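Local coordinates for periplasmic binding protein (Xylanimonas cellulosilytica, PDB 4MX8), which probably serves as the solute-binding component of a bacterial ABC importer, possibly one that takes up iron-siderophore complexes, at residues Ala163-Gly168 / Thr301-Ile306. Sequence-based numbering, arbitrary orientation.
Sequences AELEAG and TTRIMI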
# COMPACT_ATOMS: atom_id res chain seq x y z
N ALA A 163 1.91 -17.64 5.76
CA ALA A 163 3.01 -18.24 6.52
C ALA A 163 4.38 -17.65 6.13
O ALA A 163 5.18 -17.30 6.99
CB ALA A 163 3.02 -19.72 6.31
N GLU A 164 4.63 -17.54 4.83
CA GLU A 164 5.87 -16.97 4.35
C GLU A 164 5.99 -15.52 4.80
O GLU A 164 7.01 -15.10 5.34
CB GLU A 164 5.96 -17.07 2.82
CG GLU A 164 7.25 -16.49 2.25
CD GLU A 164 7.08 -15.86 0.86
OE1 GLU A 164 7.80 -14.87 0.55
OE2 GLU A 164 6.24 -16.38 0.08
N LEU A 165 4.93 -14.74 4.58
CA LEU A 165 4.96 -13.32 4.93
C LEU A 165 5.09 -13.08 6.44
O LEU A 165 5.72 -12.12 6.87
CB LEU A 165 3.73 -12.59 4.38
CG LEU A 165 3.61 -12.48 2.86
CD1 LEU A 165 2.35 -11.71 2.49
CD2 LEU A 165 4.83 -11.79 2.28
N GLU A 166 4.50 -13.95 7.26
CA GLU A 166 4.62 -13.78 8.70
C GLU A 166 6.06 -14.00 9.12
O GLU A 166 6.61 -13.25 9.94
CB GLU A 166 3.68 -14.72 9.45
CG GLU A 166 3.66 -14.50 10.94
CD GLU A 166 2.59 -15.31 11.66
OE1 GLU A 166 1.39 -15.12 11.35
OE2 GLU A 166 2.94 -16.14 12.54
N ALA A 167 6.69 -15.03 8.56
CA ALA A 167 8.09 -15.30 8.82
C ALA A 167 9.01 -14.17 8.32
O ALA A 167 9.99 -13.82 8.97
CB ALA A 167 8.50 -16.61 8.20
N GLY A 168 8.70 -13.61 7.15
CA GLY A 168 9.49 -12.52 6.61
C GLY A 168 9.37 -11.25 7.44
O GLY A 168 10.36 -10.58 7.73
N THR A 301 4.16 -7.12 -2.97
CA THR A 301 4.46 -5.82 -2.38
C THR A 301 5.01 -5.95 -0.95
O THR A 301 5.99 -5.30 -0.59
CB THR A 301 3.20 -4.95 -2.39
OG1 THR A 301 2.81 -4.73 -3.75
CG2 THR A 301 3.43 -3.61 -1.71
N THR A 302 4.38 -6.81 -0.14
CA THR A 302 4.83 -7.00 1.23
C THR A 302 6.24 -7.60 1.26
O THR A 302 7.04 -7.29 2.13
CB THR A 302 3.88 -7.89 2.06
OG1 THR A 302 2.56 -7.33 2.04
CG2 THR A 302 4.32 -7.95 3.49
N ARG A 303 6.54 -8.47 0.29
CA ARG A 303 7.89 -9.01 0.19
C ARG A 303 8.86 -7.86 -0.11
O ARG A 303 9.93 -7.79 0.49
CB ARG A 303 8.00 -10.09 -0.89
CG ARG A 303 7.07 -11.28 -0.75
CD ARG A 303 7.39 -12.33 -1.82
NE ARG A 303 6.58 -13.54 -1.72
CZ ARG A 303 5.63 -13.88 -2.60
NH1 ARG A 303 5.38 -13.08 -3.63
NH2 ARG A 303 4.94 -15.00 -2.45
N ILE A 304 8.49 -6.97 -1.04
CA ILE A 304 9.33 -5.82 -1.36
C ILE A 304 9.56 -4.97 -0.11
O ILE A 304 10.67 -4.54 0.15
CB ILE A 304 8.74 -4.96 -2.49
CG1 ILE A 304 8.75 -5.72 -3.80
CG2 ILE A 304 9.51 -3.67 -2.68
CD1 ILE A 304 8.03 -4.99 -4.89
N MSE A 305 8.51 -4.74 0.66
CA MSE A 305 8.65 -4.04 1.93
C MSE A 305 9.64 -4.74 2.87
O MSE A 305 10.56 -4.12 3.39
CB MSE A 305 7.30 -3.92 2.61
CG MSE A 305 6.31 -3.09 1.81
SE MSE A 305 4.58 -2.99 2.68
CE MSE A 305 3.82 -1.61 1.61
N ILE A 306 9.44 -6.04 3.06
CA ILE A 306 10.35 -6.84 3.88
C ILE A 306 11.82 -6.71 3.45
O ILE A 306 12.70 -6.55 4.29
CB ILE A 306 9.90 -8.32 3.94
CG1 ILE A 306 8.56 -8.43 4.66
CG2 ILE A 306 10.91 -9.16 4.65
CD1 ILE A 306 7.80 -9.69 4.38
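Arg303 reaches across to Glu164 and takes its carboxylate side-on, NE and NH2 each serving one oxygen. From CB, with CG turned opposite the carbonyl carbon (chi1 -57°), the arginine sets CG 3.8 Å from Leu165 CD2; CD then passes 3.5 Å from Glu164 OE1. The chain runs extended from CG to NE, which carries the guanidinium out to the acid. Arg303 NE donates to Glu164 OE1 at 2.9 Å, and Arg303 NH2 to Glu164 OE2 at 3.2 Å, each on the syn side. The carboxylate and guanidinium planes lie 13° apart. NH1 turns back to a salt bridge with Glu300 of the same helix. The Arg303-Glu164 salt bridge joins helix 299-309 to helix 155-179, the long helix that, as in other TroA-like binding proteins, spans the two lobes; the segments run nearly parallel, axes 10.2 Å apart. A leucine in place of Arg303 would probably leave Glu164 and Glu300 without this shared cation. Beneath the salt bridge, Leu165 CD2 lies 4.0 Å from Thr302 CB, while Thr302 OG1 is hydrogen-bonded with Tyr137 OH and Gly298 O. One turn on, Ile306 lays CG2 and CD1 against the bare backbone of Gly168, and Leu165 CD2 meets Ile306 CD1 at 4.2 Å.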